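Local coordinates for protein mannose-6-phosphate isomerase (Helicobacter pylori, PDB 2QH5) that probably catalyses the formation of GDP-mannose from mannose 1-phosphate and GTP through the N-terminal nucleotidyltransferase domain that this chain represents, at residues A[127-132]-A[137-142]; A[153-158]-A[257-262]; A[189-194]-A[249-254]. All coordinates share one frame; numbering follows the deposited sequence. Where two conformers were deposited one is given.

Contact 1 of 3, residues A[127-132]-A[137-142]; sequences KKAIDL and FLVTFG
V139 projects from strand 138-144 onto A129 and L132 of the helix, and its two methyl branches divide the work. V139 CB lies 4.1 Å from A129 O. Beyond it, V139 CG1 stands anti to the backbone N (chi1 -169°) and reaches A129 CB at 3.7 Å. The other branch, V139 CG2, comes alongside the helix backbone, 3.4 Å from A129 O, and meets L132 CB at 3.7 Å. The V139 and L132 side chains cross at about a right angle. A beta-branched valine suits this place because it offers two short arms without a long tail.

A129 is small enough to let the sheet come near, and its CB is also met obliquely by the ring of F141, whose CZ is 3.4 Å away. At the end where the chain reverses, L132 O accepts a weak hydrogen bond from F137 N (3.4 Å, N-H...O angle 153°). The same oxygen lies in the plane of the F137 ring, at its edge, 3.3 Å from CD1, where the ring hydrogens carry a slight positive charge.

The helix and strand axes run nearly antiparallel, at 156°, as expected for the returning half of a beta-alpha-beta crossover: strand 106-111, helix 119-134, then strand 138-144. The strand lies between two others in the sheet, its V139 backbone bonded to V192 of strand 184-194 and its L138 and T140 to K258 of strand 257-261. The helix covers both neighbours as well, A129 resting on V192 and L132 on V260.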
ATOM      1  N   LYS A 127      -3.485 -12.857   7.505  1.00 71.73           N
ATOM      2  CA  LYS A 127      -4.653 -13.751   7.424  1.00 71.43           C
ATOM      3  C   LYS A 127      -5.877 -13.211   8.165  1.00 65.71           C
ATOM      4  O   LYS A 127      -7.015 -13.452   7.747  1.00 57.99           O
ATOM      5  CB  LYS A 127      -4.314 -15.182   7.860  1.00 74.12           C
ATOM      6  CG  LYS A 127      -3.711 -16.016   6.718  1.00 88.31           C
ATOM      7  CD  LYS A 127      -4.246 -17.455   6.666  1.00 93.46           C
ATOM      8  CE  LYS A 127      -3.249 -18.468   7.234  1.00100.20           C
ATOM      9  NZ  LYS A 127      -3.125 -18.427   8.725  1.00100.81           N
ATOM     10  N   LYS A 128      -5.624 -12.472   9.247  1.00 63.36           N
ATOM     11  CA  LYS A 128      -6.660 -11.725   9.959  1.00 65.81           C
ATOM     12  C   LYS A 128      -7.244 -10.633   9.062  1.00 66.86           C
ATOM     13  O   LYS A 128      -8.456 -10.596   8.826  1.00 72.13           O
ATOM     14  CB  LYS A 128      -6.103 -11.094  11.243  1.00 66.25           C
ATOM     15  CG  LYS A 128      -5.911 -12.045  12.419  1.00 63.58           C
ATOM     16  CD  LYS A 128      -5.439 -11.268  13.650  1.00 67.88           C
ATOM     17  CE  LYS A 128      -5.418 -12.125  14.910  1.00 70.29           C
ATOM     18  NZ  LYS A 128      -4.164 -12.923  15.034  1.00 78.52           N
ATOM     19  N   ALA A 129      -6.371  -9.760   8.550  1.00 63.21           N
ATOM     20  CA  ALA A 129      -6.767  -8.654   7.668  1.00 52.07           C
ATOM     21  C   ALA A 129      -7.571  -9.117   6.463  1.00 51.49           C
ATOM     22  O   ALA A 129      -8.529  -8.453   6.065  1.00 52.82           O
ATOM     23  CB  ALA A 129      -5.563  -7.898   7.217  1.00 50.46           C
ATOM     24  N   ILE A 130      -7.176 -10.256   5.889  1.00 50.12           N
ATOM     25  CA  ILE A 130      -7.899 -10.868   4.779  1.00 54.63           C
ATOM     26  C   ILE A 130      -9.338 -11.202   5.160  1.00 61.25           C
ATOM     27  O   ILE A 130     -10.270 -10.966   4.380  1.00 67.10           O
ATOM     28  CB  ILE A 130      -7.193 -12.153   4.287  1.00 55.51           C
ATOM     29  CG1 ILE A 130      -5.813 -11.828   3.700  1.00 58.80           C
ATOM     30  CG2 ILE A 130      -8.053 -12.897   3.263  1.00 57.26           C
ATOM     31  CD1 ILE A 130      -5.856 -11.076   2.385  1.00 65.47           C
ATOM     32  N   ASP A 131      -9.519 -11.748   6.362  1.00 66.96           N
ATOM     33  CA  ASP A 131     -10.846 -12.166   6.807  1.00 65.81           C
ATOM     34  C   ASP A 131     -11.777 -10.963   6.964  1.00 61.12           C
ATOM     35  O   ASP A 131     -12.916 -10.997   6.484  1.00 57.59           O
ATOM     36  CB  ASP A 131     -10.771 -12.997   8.089  1.00 71.63           C
ATOM     37  CG  ASP A 131     -12.003 -13.872   8.286  1.00 86.92           C
ATOM     38  OD1 ASP A 131     -12.224 -14.789   7.457  1.00 91.39           O
ATOM     39  OD2 ASP A 131     -12.751 -13.640   9.266  1.00 90.50           O
ATOM     40  N   LEU A 132     -11.273  -9.897   7.592  1.00 55.81           N
ATOM     41  CA  LEU A 132     -12.002  -8.618   7.699  1.00 55.32           C
ATOM     42  C   LEU A 132     -12.347  -8.008   6.342  1.00 58.67           C
ATOM     43  O   LEU A 132     -13.424  -7.436   6.172  1.00 61.66           O
ATOM     44  CB  LEU A 132     -11.205  -7.596   8.509  1.00 53.28           C
ATOM     45  CG  LEU A 132     -10.974  -7.876   9.990  1.00 52.98           C
ATOM     46  CD1 LEU A 132      -9.909  -6.953  10.567  1.00 52.27           C
ATOM     47  CD2 LEU A 132     -12.280  -7.757  10.756  1.00 50.67           C
ATOM     48  N   PHE A 137     -14.709  -4.621   4.729  1.00 56.91           N
ATOM     49  CA  PHE A 137     -13.943  -3.566   5.395  1.00 51.49           C
ATOM     50  C   PHE A 137     -12.656  -3.151   4.651  1.00 55.76           C
ATOM     51  O   PHE A 137     -12.113  -3.912   3.828  1.00 56.33           O
ATOM     52  CB  PHE A 137     -13.558  -4.006   6.809  1.00 54.47           C
ATOM     53  CG  PHE A 137     -14.724  -4.176   7.748  1.00 58.09           C
ATOM     54  CD1 PHE A 137     -15.149  -5.450   8.127  1.00 58.89           C
ATOM     55  CD2 PHE A 137     -15.374  -3.065   8.282  1.00 57.70           C
ATOM     56  CE1 PHE A 137     -16.218  -5.621   9.010  1.00 56.72           C
ATOM     57  CE2 PHE A 137     -16.437  -3.223   9.160  1.00 61.52           C
ATOM     58  CZ  PHE A 137     -16.861  -4.506   9.526  1.00 61.37           C
ATOM     59  N   LEU A 138     -12.198  -1.934   4.959  1.00 50.94           N
ATOM     60  CA  LEU A 138     -10.880  -1.420   4.588  1.00 52.57           C
ATOM     61  C   LEU A 138      -9.960  -1.601   5.782  1.00 51.78           C
ATOM     62  O   LEU A 138     -10.136  -0.953   6.815  1.00 53.29           O
ATOM     63  CB  LEU A 138     -10.939   0.078   4.254  1.00 52.32           C
ATOM     64  CG  LEU A 138     -11.901   0.571   3.172  1.00 54.15           C
ATOM     65  CD1 LEU A 138     -11.750   2.071   2.983  1.00 46.28           C
ATOM     66  CD2 LEU A 138     -11.665  -0.159   1.863  1.00 43.68           C
ATOM     67  N   VAL A 139      -8.976  -2.474   5.643  1.00 48.18           N
ATOM     68  CA  VAL A 139      -8.206  -2.897   6.790  1.00 48.35           C
ATOM     69  C   VAL A 139      -6.890  -2.173   6.801  1.00 50.76           C
ATOM     70  O   VAL A 139      -6.175  -2.137   5.801  1.00 53.98           O
ATOM     71  CB  VAL A 139      -7.984  -4.436   6.814  1.00 46.83           C
ATOM     72  CG1 VAL A 139      -7.431  -4.870   8.147  1.00 54.71           C
ATOM     73  CG2 VAL A 139      -9.283  -5.170   6.519  1.00 43.37           C
ATOM     74  N   THR A 140      -6.593  -1.581   7.950  1.00 57.69           N
ATOM     75  CA  THR A 140      -5.337  -0.899   8.185  1.00 60.73           C
ATOM     76  C   THR A 140      -4.559  -1.633   9.289  1.00 61.40           C
ATOM     77  O   THR A 140      -5.094  -2.545   9.916  1.00 65.17           O
ATOM     78  CB  THR A 140      -5.585   0.573   8.547  1.00 61.50           C
ATOM     79  OG1 THR A 140      -4.346   1.286   8.498  1.00 79.41           O
ATOM     80  CG2 THR A 140      -6.209   0.705   9.931  1.00 59.77           C
ATOM     81  N   PHE A 141      -3.299  -1.260   9.509  1.00 59.16           N
ATOM     82  CA  PHE A 141      -2.457  -1.962  10.472  1.00 58.39           C
ATOM     83  C   PHE A 141      -1.836  -1.012  11.493  1.00 63.86           C
ATOM     84  O   PHE A 141      -1.224  -0.007  11.127  1.00 63.93           O
ATOM     85  CB  PHE A 141      -1.343  -2.746   9.770  1.00 57.01           C
ATOM     86  CG  PHE A 141      -1.819  -3.938   8.979  1.00 59.95           C
ATOM     87  CD1 PHE A 141      -2.388  -3.784   7.712  1.00 53.95           C
ATOM     88  CD2 PHE A 141      -1.652  -5.224   9.475  1.00 61.75           C
ATOM     89  CE1 PHE A 141      -2.812  -4.888   6.973  1.00 58.13           C
ATOM     90  CE2 PHE A 141      -2.074  -6.337   8.738  1.00 64.53           C
ATOM     91  CZ  PHE A 141      -2.651  -6.168   7.487  1.00 56.72           C
ATOM     92  N   GLY A 142      -1.980  -1.347  12.774  1.00 64.74           N
ATOM     93  CA  GLY A 142      -1.472  -0.504  13.846  1.00 70.03           C
ATOM     94  C   GLY A 142      -0.109  -0.917  14.369  1.00 72.67           C
ATOM     95  O   GLY A 142       0.189  -2.106  14.487  1.00 72.53           O
TER

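Contact 2 of 3, residues A[153-158]-A[257-262]; sequences GYIESP and IKMVEL
The hydroxyl of S157, in the conformer described of the two modelled, receives a weak hydrogen bond from G160 N and also lies beside the thioether of M259, with OG 3.8 Å from CE. That second contact is plain packing, and the existence of another serine position makes both the bond and the packing doubtful as fixed features. Firmer is the meeting of I155 with M259: the methyl branch CG2 of I155 lies 3.8 Å from SD. The other branch of I155 ends at CD1, 4.1 Å from both SD and CG of M259, so both branches lie against the sulfur, and CD1 also reaches CG.

M259 gets here because CG is anti to the backbone N (chi1 -159°), which carries the side chain out from its strand before it bends at the last torsion (chi3 85°).

In this GT-A nucleotidyltransferase domain, strands 153-156 and 257-261 belong to one large mixed sheet but do not pair with each other; each lies next to a different strand, 184-194 and 138-144 respectively. A long, unbranched methionine suits such a separation of the two strands, since the nearest CA atoms, those of S157 and M259, are 7.7 Å apart. Y185 of strand 184-194 also packs against M259 and S157, and T140 against I155. E156, whose CB points away from M259, makes a salt bridge to R165 through OE2.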
ATOM      1  N   GLY A 153       0.832   8.684  10.350  1.00 96.18           N
ATOM      2  CA  GLY A 153      -0.614   8.670  10.548  1.00 90.51           C
ATOM      3  C   GLY A 153      -0.967   8.049  11.888  1.00 85.79           C
ATOM      4  O   GLY A 153      -0.346   7.073  12.324  1.00 83.03           O
ATOM      5  N   TYR A 154      -1.961   8.626  12.548  1.00 82.15           N
ATOM      6  CA  TYR A 154      -2.367   8.161  13.865  1.00 80.53           C
ATOM      7  C   TYR A 154      -3.735   7.511  13.798  1.00 74.51           C
ATOM      8  O   TYR A 154      -4.709   8.133  13.363  1.00 72.60           O
ATOM      9  CB  TYR A 154      -2.380   9.317  14.868  1.00 85.32           C
ATOM     10  CG  TYR A 154      -1.019   9.675  15.427  1.00 93.12           C
ATOM     11  CD1 TYR A 154       0.002  10.152  14.599  1.00 96.20           C
ATOM     12  CD2 TYR A 154      -0.752   9.547  16.787  1.00 92.27           C
ATOM     13  CE1 TYR A 154       1.247  10.479  15.109  1.00 93.14           C
ATOM     14  CE2 TYR A 154       0.488   9.874  17.306  1.00 91.96           C
ATOM     15  CZ  TYR A 154       1.481  10.337  16.463  1.00 91.65           C
ATOM     16  OH  TYR A 154       2.710  10.661  16.982  1.00 95.15           O
ATOM     17  N   ILE A 155      -3.792   6.251  14.215  1.00 68.77           N
ATOM     18  CA  ILE A 155      -5.057   5.529  14.332  1.00 65.64           C
ATOM     19  C   ILE A 155      -5.498   5.503  15.792  1.00 64.26           C
ATOM     20  O   ILE A 155      -4.778   4.991  16.653  1.00 60.74           O
ATOM     21  CB  ILE A 155      -4.942   4.066  13.839  1.00 60.93           C
ATOM     22  CG1 ILE A 155      -4.327   3.997  12.442  1.00 53.02           C
ATOM     23  CG2 ILE A 155      -6.305   3.405  13.852  1.00 57.99           C
ATOM     24  CD1 ILE A 155      -3.843   2.610  12.058  1.00 56.20           C
ATOM     25  N   GLU A 156      -6.674   6.060  16.075  1.00 64.96           N
ATOM     26  CA  GLU A 156      -7.259   5.919  17.406  1.00 64.73           C
ATOM     27  C   GLU A 156      -8.049   4.629  17.473  1.00 59.02           C
ATOM     28  O   GLU A 156      -9.050   4.473  16.779  1.00 57.33           O
ATOM     29  CB  GLU A 156      -8.175   7.088  17.775  1.00 65.22           C
ATOM     30  CG  GLU A 156      -8.696   6.983  19.212  1.00 67.29           C
ATOM     31  CD  GLU A 156      -9.449   8.215  19.684  1.00 71.25           C
ATOM     32  OE1 GLU A 156     -10.150   8.125  20.712  1.00 81.48           O
ATOM     33  OE2 GLU A 156      -9.337   9.277  19.044  1.00 75.77           O
ATOM     34  N   SER A 157      -7.586   3.703  18.299  1.00 55.06           N
ATOM     35  CA  SER A 157      -8.320   2.469  18.520  0.50 58.03           C
ATOM     36  C   SER A 157      -8.201   2.050  19.981  1.00 58.91           C
ATOM     37  O   SER A 157      -7.135   1.621  20.433  1.00 60.01           O
ATOM     38  CB  SER A 157      -7.840   1.360  17.584  0.50 55.65           C
ATOM     39  OG  SER A 157      -7.061   0.418  18.283  0.50 57.66           O
ATOM     40  N   PRO A 158      -9.305   2.200  20.738  1.00 63.98           N
ATOM     41  CA  PRO A 158      -9.278   1.808  22.146  1.00 67.07           C
ATOM     42  C   PRO A 158      -9.113   0.295  22.312  1.00 67.49           C
ATOM     43  O   PRO A 158      -8.334  -0.147  23.158  1.00 69.94           O
ATOM     44  CB  PRO A 158     -10.647   2.271  22.665  1.00 69.66           C
ATOM     45  CG  PRO A 158     -11.530   2.337  21.444  1.00 65.82           C
ATOM     46  CD  PRO A 158     -10.619   2.744  20.333  1.00 66.68           C
ATOM     47  N   ILE A 257     -13.536   1.210   8.396  1.00 51.53           N
ATOM     48  CA  ILE A 257     -12.143   0.939   8.751  1.00 55.42           C
ATOM     49  C   ILE A 257     -11.969   0.079  10.010  1.00 57.17           C
ATOM     50  O   ILE A 257     -12.454   0.437  11.087  1.00 59.48           O
ATOM     51  CB  ILE A 257     -11.365   2.268   8.924  1.00 57.82           C
ATOM     52  CG1 ILE A 257     -11.433   3.078   7.632  1.00 60.01           C
ATOM     53  CG2 ILE A 257      -9.897   2.024   9.336  1.00 55.35           C
ATOM     54  CD1 ILE A 257     -10.969   4.501   7.786  1.00 68.93           C
ATOM     55  N   LYS A 258     -11.264  -1.046   9.866  1.00 55.78           N
ATOM     56  CA  LYS A 258     -10.822  -1.839  11.017  1.00 54.61           C
ATOM     57  C   LYS A 258      -9.297  -1.890  11.115  1.00 54.35           C
ATOM     58  O   LYS A 258      -8.597  -1.591  10.157  1.00 57.85           O
ATOM     59  CB  LYS A 258     -11.405  -3.255  10.966  1.00 56.60           C
ATOM     60  CG  LYS A 258     -12.932  -3.318  11.073  1.00 56.21           C
ATOM     61  CD  LYS A 258     -13.429  -2.936  12.460  1.00 55.06           C
ATOM     62  CE  LYS A 258     -14.916  -3.212  12.603  1.00 59.41           C
ATOM     63  NZ  LYS A 258     -15.742  -2.038  12.243  1.00 64.02           N
ATOM     64  N   MET A 259      -8.782  -2.269  12.276  1.00 54.99           N
ATOM     65  CA  MET A 259      -7.343  -2.295  12.491  1.00 55.80           C
ATOM     66  C   MET A 259      -6.891  -3.697  12.897  1.00 62.66           C
ATOM     67  O   MET A 259      -7.664  -4.461  13.473  1.00 67.97           O
ATOM     68  CB  MET A 259      -6.959  -1.288  13.575  1.00 54.45           C
ATOM     69  CG  MET A 259      -5.505  -0.851  13.546  1.00 57.80           C
ATOM     70  SD  MET A 259      -5.015   0.039  15.032  1.00 53.89           S
ATOM     71  CE  MET A 259      -4.606  -1.361  16.064  1.00 67.37           C
ATOM     72  N   VAL A 260      -5.648  -4.035  12.560  1.00 64.92           N
ATOM     73  CA  VAL A 260      -4.984  -5.248  13.047  1.00 65.10           C
ATOM     74  C   VAL A 260      -3.605  -4.828  13.561  1.00 70.08           C
ATOM     75  O   VAL A 260      -2.901  -4.090  12.885  1.00 72.84           O
ATOM     76  CB  VAL A 260      -4.839  -6.320  11.933  1.00 61.43           C
ATOM     77  CG1 VAL A 260      -4.215  -7.597  12.479  1.00 60.91           C
ATOM     78  CG2 VAL A 260      -6.184  -6.639  11.309  1.00 53.76           C
ATOM     79  N   GLU A 261      -3.225  -5.273  14.755  1.00 76.70           N
ATOM     80  CA  GLU A 261      -1.936  -4.879  15.343  1.00 82.92           C
ATOM     81  C   GLU A 261      -0.744  -5.555  14.668  1.00 86.41           C
ATOM     82  O   GLU A 261      -0.756  -6.765  14.430  1.00 88.88           O
ATOM     83  CB  GLU A 261      -1.901  -5.188  16.841  1.00 84.85           C
ATOM     84  CG  GLU A 261      -2.956  -4.477  17.668  1.00 87.01           C
ATOM     85  CD  GLU A 261      -3.142  -5.112  19.033  1.00 87.45           C
ATOM     86  OE1 GLU A 261      -2.130  -5.496  19.658  1.00 82.98           O
ATOM     87  OE2 GLU A 261      -4.303  -5.229  19.482  1.00 90.28           O
ATOM     88  N   LEU A 262       0.278  -4.764  14.359  1.00 92.22           N
ATOM     89  CA  LEU A 262       1.534  -5.299  13.839  1.00 99.44           C
ATOM     90  C   LEU A 262       2.601  -5.337  14.925  1.00105.86           C
ATOM     91  O   LEU A 262       3.208  -4.314  15.263  1.00106.27           O
ATOM     92  CB  LEU A 262       2.029  -4.505  12.624  1.00 97.60           C
ATOM     93  CG  LEU A 262       1.716  -5.073  11.236  1.00 99.15           C
ATOM     94  CD1 LEU A 262       2.165  -4.111  10.151  1.00 99.57           C
ATOM     95  CD2 LEU A 262       2.369  -6.434  11.034  1.00 97.62           C
TER

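Contact 3 of 3, residues A[189-194]-A[249-254]; sequences GMFVFQ and ALMQQS
M251 packs on F191 in a Met-aromatic contact that joins helix 246-251 to the central sheet of the GT-A fold. M251 SD stands obliquely beside the ring, 4.8 Å from the F191 centroid. M251 CE sits over one face, 4.0 Å from that F191 centroid and 28° off the ring normal, so its hydrogens make a CH-pi contact. The same methyl touches a second ring, with M251 CE 4.0 Å from CE2 of F193. Methionine suits the place because its slim tail can serve two aromatics that alternate along one strand. CG, anti to the carbonyl carbon, already lies near F191 CE2, and the bend at chi2 (-62°) swings SD back toward the same ring.

Further out, F191 packs on T140 of strand 138-144, and F193 stacks with the F198 ring of helix 195-205. Around M251 the helix has a wider pi-type turn, and polar groups fix the chain that follows. Q252 OE1 accepts from E168 N, while S254 OG is hydrogen-bonded to both E201 OE2 and K256 N. From the chain just beyond M251, L250 O accepts two backbone bonds, from S254 N at 2.8 Å and from Q253 N at 3.0 Å.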
ATOM      1  N   GLY A 189       0.893   2.097   7.056  1.00 62.89           N
ATOM      2  CA  GLY A 189       0.887   2.443   5.643  1.00 57.37           C
ATOM      3  C   GLY A 189       0.518   1.255   4.777  1.00 53.95           C
ATOM      4  O   GLY A 189       0.290   1.420   3.587  1.00 57.83           O
ATOM      5  N   MET A 190       0.469   0.061   5.374  1.00 52.14           N
ATOM      6  CA  MET A 190      -0.039  -1.151   4.709  1.00 51.97           C
ATOM      7  C   MET A 190      -1.565  -1.175   4.748  1.00 53.12           C
ATOM      8  O   MET A 190      -2.164  -0.537   5.612  1.00 61.08           O
ATOM      9  CB  MET A 190       0.468  -2.409   5.405  1.00 50.88           C
ATOM     10  CG  MET A 190       1.964  -2.488   5.623  1.00 54.99           C
ATOM     11  SD  MET A 190       2.400  -4.062   6.377  1.00 56.84           S
ATOM     12  CE  MET A 190       1.248  -5.168   5.544  1.00 42.28           C
ATOM     13  N   PHE A 191      -2.190  -1.926   3.836  1.00 49.69           N
ATOM     14  CA  PHE A 191      -3.649  -1.950   3.709  1.00 47.38           C
ATOM     15  C   PHE A 191      -4.120  -3.232   3.068  1.00 49.35           C
ATOM     16  O   PHE A 191      -3.442  -3.765   2.203  1.00 53.11           O
ATOM     17  CB  PHE A 191      -4.164  -0.800   2.835  1.00 45.60           C
ATOM     18  CG  PHE A 191      -3.919   0.558   3.404  1.00 47.31           C
ATOM     19  CD1 PHE A 191      -2.965   1.391   2.838  1.00 48.99           C
ATOM     20  CD2 PHE A 191      -4.629   1.003   4.512  1.00 50.15           C
ATOM     21  CE1 PHE A 191      -2.716   2.641   3.370  1.00 44.53           C
ATOM     22  CE2 PHE A 191      -4.386   2.256   5.052  1.00 48.96           C
ATOM     23  CZ  PHE A 191      -3.431   3.078   4.479  1.00 52.61           C
ATOM     24  N   VAL A 192      -5.289  -3.719   3.487  1.00 48.76           N
ATOM     25  CA  VAL A 192      -5.970  -4.824   2.808  1.00 42.33           C
ATOM     26  C   VAL A 192      -7.429  -4.441   2.608  1.00 39.34           C
ATOM     27  O   VAL A 192      -8.035  -3.823   3.480  1.00 41.99           O
ATOM     28  CB  VAL A 192      -5.874  -6.176   3.581  1.00 39.98           C
ATOM     29  CG1 VAL A 192      -6.523  -7.304   2.780  1.00 38.55           C
ATOM     30  CG2 VAL A 192      -4.419  -6.538   3.890  1.00 41.55           C
ATOM     31  N   PHE A 193      -7.967  -4.773   1.440  1.00 34.19           N
ATOM     32  CA  PHE A 193      -9.363  -4.523   1.078  1.00 37.03           C
ATOM     33  C   PHE A 193      -9.651  -5.207  -0.243  1.00 44.74           C
ATOM     34  O   PHE A 193      -8.728  -5.498  -1.005  1.00 52.49           O
ATOM     35  CB  PHE A 193      -9.708  -3.021   0.955  1.00 41.56           C
ATOM     36  CG  PHE A 193      -8.542  -2.127   0.566  1.00 46.06           C
ATOM     37  CD1 PHE A 193      -7.904  -2.257  -0.670  1.00 41.58           C
ATOM     38  CD2 PHE A 193      -8.106  -1.130   1.439  1.00 49.42           C
ATOM     39  CE1 PHE A 193      -6.844  -1.431  -1.010  1.00 49.10           C
ATOM     40  CE2 PHE A 193      -7.048  -0.287   1.103  1.00 45.67           C
ATOM     41  CZ  PHE A 193      -6.407  -0.441  -0.112  1.00 46.46           C
ATOM     42  N   GLN A 194     -10.922  -5.472  -0.516  1.00 40.79           N
ATOM     43  CA  GLN A 194     -11.314  -5.930  -1.834  1.00 45.27           C
ATOM     44  C   GLN A 194     -11.268  -4.732  -2.789  1.00 50.50           C
ATOM     45  O   GLN A 194     -11.504  -3.596  -2.371  1.00 55.51           O
ATOM     46  CB  GLN A 194     -12.713  -6.530  -1.776  1.00 42.01           C
ATOM     47  CG  GLN A 194     -13.149  -7.227  -3.035  1.00 42.82           C
ATOM     48  CD  GLN A 194     -14.643  -7.204  -3.213  1.00 47.86           C
ATOM     49  OE1 GLN A 194     -15.239  -6.163  -3.520  1.00 56.69           O
ATOM     50  NE2 GLN A 194     -15.269  -8.357  -3.021  1.00 43.75           N
ATOM     51  N   ALA A 249      -7.242  11.199   1.394  1.00 64.12           N
ATOM     52  CA  ALA A 249      -8.345  10.982   0.450  1.00 62.08           C
ATOM     53  C   ALA A 249      -9.495  10.163   1.012  1.00 62.63           C
ATOM     54  O   ALA A 249     -10.669  10.463   0.758  1.00 63.76           O
ATOM     55  CB  ALA A 249      -7.826  10.318  -0.825  1.00 60.33           C
ATOM     56  N   LEU A 250      -9.157   9.127   1.771  1.00 61.29           N
ATOM     57  CA  LEU A 250     -10.135   8.098   2.094  1.00 61.28           C
ATOM     58  C   LEU A 250     -10.166   7.692   3.559  1.00 60.61           C
ATOM     59  O   LEU A 250     -11.238   7.619   4.162  1.00 57.50           O
ATOM     60  CB  LEU A 250      -9.892   6.870   1.217  1.00 60.82           C
ATOM     61  CG  LEU A 250     -10.822   5.669   1.356  1.00 58.48           C
ATOM     62  CD1 LEU A 250     -12.276   6.054   1.110  1.00 61.90           C
ATOM     63  CD2 LEU A 250     -10.369   4.586   0.395  1.00 55.21           C
ATOM     64  N   MET A 251      -8.992   7.431   4.123  1.00 59.77           N
ATOM     65  CA  MET A 251      -8.904   6.880   5.471  1.00 62.88           C
ATOM     66  C   MET A 251      -9.374   7.849   6.561  1.00 63.10           C
ATOM     67  O   MET A 251      -9.752   7.425   7.642  1.00 68.52           O
ATOM     68  CB  MET A 251      -7.490   6.362   5.761  1.00 60.70           C
ATOM     69  CG  MET A 251      -6.979   5.345   4.751  1.00 58.14           C
ATOM     70  SD  MET A 251      -7.968   3.837   4.698  1.00 61.67           S
ATOM     71  CE  MET A 251      -7.430   3.083   3.174  1.00 61.73           C
ATOM     72  N   GLN A 252      -9.382   9.144   6.276  1.00 63.94           N
ATOM     73  CA  GLN A 252      -9.895  10.111   7.247  1.00 64.01           C
ATOM     74  C   GLN A 252     -11.416  10.298   7.154  1.00 65.91           C
ATOM     75  O   GLN A 252     -12.003  11.062   7.927  1.00 65.52           O
ATOM     76  CB  GLN A 252      -9.182  11.458   7.104  1.00 61.76           C
ATOM     77  CG  GLN A 252      -7.777  11.472   7.679  1.00 64.74           C
ATOM     78  CD  GLN A 252      -7.234  12.875   7.883  1.00 74.29           C
ATOM     79  OE1 GLN A 252      -6.268  13.073   8.620  1.00 83.03           O
ATOM     80  NE2 GLN A 252      -7.854  13.859   7.232  1.00 77.72           N
ATOM     81  N   GLN A 253     -12.056   9.600   6.220  1.00 66.01           N
ATOM     82  CA  GLN A 253     -13.482   9.802   5.981  1.00 65.36           C
ATOM     83  C   GLN A 253     -14.282   8.523   5.890  1.00 63.64           C
ATOM     84  O   GLN A 253     -15.510   8.562   5.950  1.00 66.88           O
ATOM     85  CB  GLN A 253     -13.693  10.612   4.708  1.00 69.49           C
ATOM     86  CG  GLN A 253     -13.580  12.095   4.926  1.00 78.56           C
ATOM     87  CD  GLN A 253     -12.616  12.723   3.965  1.00 88.79           C
ATOM     88  OE1 GLN A 253     -11.629  13.332   4.377  1.00 97.70           O
ATOM     89  NE2 GLN A 253     -12.875  12.562   2.671  1.00 90.75           N
ATOM     90  N   SER A 254     -13.597   7.396   5.729  1.00 63.04           N
ATOM     91  CA  SER A 254     -14.285   6.116   5.589  1.00 65.78           C
ATOM     92  C   SER A 254     -14.883   5.613   6.918  1.00 64.79           C
ATOM     93  O   SER A 254     -14.231   5.641   7.978  1.00 51.42           O
ATOM     94  CB  SER A 254     -13.359   5.062   4.976  1.00 64.67           C
ATOM     95  OG  SER A 254     -14.056   3.847   4.768  1.00 66.59           O
TER

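In the fold
Contact 1 comes first along the chain and closes the short turn between helix 119-134 and strand 138-144. The chain then enters strand 153-156, where contact 2 opens, and this closes only after 98 intervening residues, at strand 257-261. Contact 3 falls wholly within that long excursion, from strand 184-194 to residues 249-254, which include part of helix 246-251 and the loop after it, so it nests in contact 2; none of the three cross. Strand 138-144 is the common neighbour: its L138 packs against F193 of contact 3, and its G142 N is probably hydrogen-bonded to V260 O of contact 2. Contacts 2 and 3 also meet directly, where I257 CD1 packs against M251 O.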